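Local coordinates for protein STM4351 (Salmonella enterica, PDB 2Y7I) that binds arginine with high specificity as a periplasmic solute-binding protein of family 3, and so probably serves amino acid uptake, at residues I33-A36 / N37-K41; A162-G165 / K166-N170. All blocks are in the same frame, centred on the assembly; numbering follows the deposited sequence.

Interaction 1: residues I33-A36 / N37-K41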
loop_
_atom_site.group_PDB
_atom_site.type_symbol
_atom_site.label_atom_id
_atom_site.label_comp_id
_atom_site.label_asym_id
_atom_site.label_seq_id
_atom_site.Cartn_x
_atom_site.Cartn_y
_atom_site.Cartn_z
ATOM N N ILE A 33 8.429 -9.392 -8.123
ATOM C CA ILE A 33 9.592 -8.788 -8.775
ATOM C C ILE A 33 9.439 -7.266 -8.811
ATOM O O ILE A 33 10.397 -6.538 -8.568
ATOM C CB ILE A 33 9.821 -9.334 -10.208
ATOM C CG1 ILE A 33 9.821 -10.878 -10.235
ATOM C CG2 ILE A 33 11.106 -8.745 -10.820
ATOM C CD1 ILE A 33 10.733 -11.567 -9.202
ATOM N N ASP A 34 8.234 -6.798 -9.118
ATOM C CA ASP A 34 7.943 -5.353 -9.127
ATOM C C ASP A 34 8.100 -4.747 -7.742
ATOM O O ASP A 34 8.689 -3.667 -7.592
ATOM C CB ASP A 34 6.548 -5.072 -9.698
ATOM C CG ASP A 34 6.511 -5.203 -11.213
ATOM O OD1 ASP A 34 7.552 -5.553 -11.804
ATOM O OD2 ASP A 34 5.451 -4.967 -11.815
ATOM N N VAL A 35 7.569 -5.448 -6.738
ATOM C CA VAL A 35 7.745 -5.067 -5.342
ATOM C C VAL A 35 9.235 -5.009 -4.962
ATOM O O VAL A 35 9.697 -3.992 -4.442
ATOM C CB VAL A 35 6.953 -5.993 -4.367
ATOM C CG1 VAL A 35 7.313 -5.694 -2.913
ATOM C CG2 VAL A 35 5.441 -5.820 -4.556
ATOM N N ALA A 36 9.979 -6.087 -5.222
ATOM C CA ALA A 36 11.406 -6.119 -4.855
ATOM C C ALA A 36 12.218 -5.009 -5.544
ATOM O O ALA A 36 13.079 -4.375 -4.920
ATOM C CB ALA A 36 12.007 -7.502 -5.139
ATOM N N ASN A 37 11.939 -4.775 -6.825
ATOM C CA ASN A 37 12.618 -3.708 -7.567
ATOM C C ASN A 37 12.328 -2.332 -6.963
ATOM O O ASN A 37 13.229 -1.507 -6.827
ATOM C CB ASN A 37 12.251 -3.740 -9.054
ATOM C CG ASN A 37 13.099 -4.738 -9.853
ATOM O OD1 ASN A 37 14.314 -4.799 -9.697
ATOM N ND2 ASN A 37 12.458 -5.500 -10.724
ATOM N N ALA A 38 11.072 -2.106 -6.582
ATOM C CA ALA A 38 10.671 -0.840 -5.970
ATOM C C ALA A 38 11.368 -0.645 -4.618
ATOM O O ALA A 38 11.841 0.452 -4.304
ATOM C CB ALA A 38 9.136 -0.770 -5.824
ATOM N N VAL A 39 11.436 -1.717 -3.830
ATOM C CA VAL A 39 12.180 -1.714 -2.563
ATOM C C VAL A 39 13.667 -1.386 -2.789
ATOM O O VAL A 39 14.221 -0.505 -2.117
ATOM C CB VAL A 39 12.009 -3.052 -1.811
ATOM C CG1 VAL A 39 12.979 -3.166 -0.609
ATOM C CG2 VAL A 39 10.563 -3.207 -1.362
ATOM N N CYS A 40 14.297 -2.076 -3.741
ATOM C CA CYS A 40 15.691 -1.781 -4.116
ATOM C C CYS A 40 15.919 -0.327 -4.551
ATOM O O CYS A 40 16.921 0.297 -4.150
ATOM C CB CYS A 40 16.185 -2.751 -5.189
ATOM S SG CYS A 40 16.448 -4.380 -4.499
ATOM N N LYS A 41 15.000 0.213 -5.353
ATOM C CA LYS A 41 15.106 1.614 -5.772
ATOM C C LYS A 41 15.098 2.563 -4.567
ATOM O O LYS A 41 15.924 3.471 -4.489
ATOM C CB LYS A 41 14.021 1.990 -6.789
ATOM C CG LYS A 41 14.224 3.383 -7.389
ATOM C CD LYS A 41 13.324 3.620 -8.591
ATOM C CE LYS A 41 13.667 4.949 -9.260
ATOM N NZ LYS A 41 12.813 5.219 -10.451
#

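Interaction 2: residues A162-G165 / K166-N170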
loop_
_atom_site.group_PDB
_atom_site.type_symbol
_atom_site.label_atom_id
_atom_site.label_comp_id
_atom_site.label_asym_id
_atom_site.label_seq_id
_atom_site.Cartn_x
_atom_site.Cartn_y
_atom_site.Cartn_z
ATOM N N ALA A 162 -4.806 -16.829 -6.572
ATOM C CA ALA A 162 -4.267 -16.001 -7.654
ATOM C C ALA A 162 -3.493 -16.832 -8.675
ATOM O O ALA A 162 -3.637 -16.638 -9.892
ATOM C CB ALA A 162 -3.376 -14.859 -7.087
ATOM N N ALA A 163 -2.682 -17.761 -8.179
ATOM C CA ALA A 163 -1.844 -18.591 -9.039
ATOM C C ALA A 163 -2.696 -19.560 -9.850
ATOM O O ALA A 163 -2.519 -19.688 -11.062
ATOM C CB ALA A 163 -0.815 -19.343 -8.210
ATOM N N ILE A 164 -3.634 -20.217 -9.177
ATOM C CA ILE A 164 -4.548 -21.164 -9.834
ATOM C C ILE A 164 -5.416 -20.415 -10.848
ATOM O O ILE A 164 -5.578 -20.851 -12.003
ATOM C CB ILE A 164 -5.430 -21.905 -8.789
ATOM C CG1 ILE A 164 -4.602 -22.771 -7.800
ATOM C CG2 ILE A 164 -6.588 -22.674 -9.451
ATOM C CD1 ILE A 164 -3.472 -23.558 -8.380
ATOM N N GLY A 165 -5.952 -19.273 -10.419
ATOM C CA GLY A 165 -6.771 -18.417 -11.279
ATOM C C GLY A 165 -6.037 -18.041 -12.547
ATOM O O GLY A 165 -6.602 -18.088 -13.651
ATOM N N LYS A 166 -4.764 -17.677 -12.398
ATOM C CA LYS A 166 -3.943 -17.316 -13.552
ATOM C C LYS A 166 -3.796 -18.489 -14.533
ATOM O O LYS A 166 -3.977 -18.325 -15.737
ATOM C CB LYS A 166 -2.580 -16.779 -13.087
ATOM C CG LYS A 166 -1.576 -16.522 -14.191
ATOM C CD LYS A 166 -1.723 -15.120 -14.775
ATOM C CE LYS A 166 -0.379 -14.610 -15.297
ATOM N NZ LYS A 166 -0.057 -15.193 -16.634
ATOM N N TRP A 167 -3.484 -19.670 -14.007
ATOM C CA TRP A 167 -3.325 -20.873 -14.829
ATOM C C TRP A 167 -4.609 -21.175 -15.593
ATOM O O TRP A 167 -4.571 -21.591 -16.762
ATOM C CB TRP A 167 -2.926 -22.069 -13.944
ATOM C CG TRP A 167 -2.695 -23.351 -14.722
ATOM C CD1 TRP A 167 -1.580 -23.690 -15.446
ATOM C CD2 TRP A 167 -3.614 -24.440 -14.868
ATOM N NE1 TRP A 167 -1.750 -24.922 -16.029
ATOM C CE2 TRP A 167 -2.985 -25.412 -15.681
ATOM C CE3 TRP A 167 -4.908 -24.695 -14.379
ATOM C CZ2 TRP A 167 -3.607 -26.618 -16.029
ATOM C CZ3 TRP A 167 -5.528 -25.901 -14.719
ATOM C CH2 TRP A 167 -4.871 -26.847 -15.540
ATOM N N LEU A 168 -5.747 -20.940 -14.934
ATOM C CA LEU A 168 -7.060 -21.250 -15.506
ATOM C C LEU A 168 -7.386 -20.462 -16.756
ATOM O O LEU A 168 -8.157 -20.921 -17.600
ATOM C CB LEU A 168 -8.166 -21.031 -14.475
ATOM C CG LEU A 168 -8.384 -22.186 -13.501
ATOM C CD1 LEU A 168 -9.488 -21.829 -12.530
ATOM C CD2 LEU A 168 -8.724 -23.480 -14.263
ATOM N N LYS A 169 -6.801 -19.276 -16.875
ATOM C CA LYS A 169 -7.001 -18.439 -18.055
ATOM C C LYS A 169 -6.733 -19.205 -19.356
ATOM O O LYS A 169 -7.401 -18.966 -20.366
ATOM C CB LYS A 169 -6.177 -17.147 -17.958
ATOM C CG LYS A 169 -6.789 -16.110 -17.002
ATOM C CD LYS A 169 -5.865 -14.926 -16.726
ATOM C CE LYS A 169 -6.670 -13.732 -16.214
ATOM N NZ LYS A 169 -5.864 -12.796 -15.363
ATOM N N ASN A 170 -5.789 -20.147 -19.318
ATOM C CA ASN A 170 -5.448 -20.940 -20.512
ATOM C C ASN A 170 -5.893 -22.399 -20.450
ATOM O O ASN A 170 -5.467 -23.223 -21.267
ATOM C CB ASN A 170 -3.946 -20.864 -20.793
ATOM C CG ASN A 170 -3.474 -19.450 -20.993
ATOM O OD1 ASN A 170 -2.801 -18.886 -20.129
ATOM N ND2 ASN A 170 -3.840 -18.857 -22.111
#

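Interaction 1: residues I33-A36 / N37-K41
Two first torsions set I33 and N37 side by side on helix 31-42. In I33, chi1 of -51° puts CG2 anti to the backbone N; in N37, chi1 of -84° swings the amide back over the preceding turn. The two groups then run in the same direction, and CG2 of I33 touches ND2 of N37 at 3.5 Å, a methyl against the nitrogen of a carboxamide. The root of the asparagine is just as close to the backbone, its CB lying 3.4 Å from I33 O.

A similar i to i+4 pairing recurs two residues on, nearly on the other side of the helix, now between valines. CG2 of V39 sits 3.3 Å from V35 O, with V35 CG1 at a loose 4.4 Å from the same methyl. Beneath these contacts the backbone is regular: N37, A38, V39 and C40 donate to I33, D34, V35 and A36 in turn, with N37 N to I33 O at 2.9 Å.

The rest of the surroundings differ from face to face. V39 packs on A209 and L210 of helix 200-214, while A36 and C40 reach F10 of strand 7-12. The chemistry is therefore divided by direction: the carbonyls of I33 to A36 are each met by an amide four residues on, valine, alanine and cysteine side chains meet apolar neighbours, and OD2 of D34 accepts the indole N-H of W226, a polar link between helix 31-42 and helix 217-227.

Interaction 2: residues A162-G165 / K166-N170
The indole of W167 grows from a CB that rests 3.5 Å from I164 O, and it then leaves the turn behind. With CG anti to the backbone N (chi1 -178°), the flat group projects outward from the helix, where the ring of F146 stacks with it; W167 and Y174 form an edge-to-face pair. The indole side chain also touches V98, L149 and K150.

L168 does the opposite, leaning back over the preceding turn. Its CG lies 3.4 Å from I164 O and its CD1 4.3 Å from I164 CG2, so this one carbonyl is approached by the leucine side chain as well as by the amide of L168, whose N-H bonds to it at 2.9 Å. That donor sits nearly in line with the C=O bond. Two residues earlier, K166 N reaches A162 O at 2.9 Å from a position tilted 33° out of the carbonyl plane.

The regular pattern fades at the C-terminal side. The bond from K169 N to G165 O is weak, at 3.4 Å, and K169 N also donates to K166 O at 3.2 Å, an i to i+3 bond of the kind seen where helices tighten. W167 O accepts both N170 N and the side-chain ND2 of N171, so its carbonyl is well occupied.

I164 and L168 together face the sheet, touching V98 of strand 95-100 and I176 of strand 174-176, while W167 and I164 turn to helix 142-150. Helix 161-168 thus packs on strands 95-100 and 174-176, next to helix 142-150.

Overall arrangement
Following the chain from the N terminus, interaction 1 comes first, inside helix 31-42, which lies against strands 7-12 and 46-51; interaction 2 follows much later, inside helix 161-168, directly after strand 156-160 of the five-stranded mixed sheet. Each joins successive turns of a single helix, so neither closes a long loop, and the two stand in series without nesting or crossing. The centres of interaction 1 and interaction 2 are about 24 Å apart, and the nearest atoms of interactions 1 and 2 about 12 Å apart. The two helices probably belong to the separate lobes expected of this family, with arginine between: the ligand lies about 9 Å from the I33 side chain and about 7 Å from that of A163.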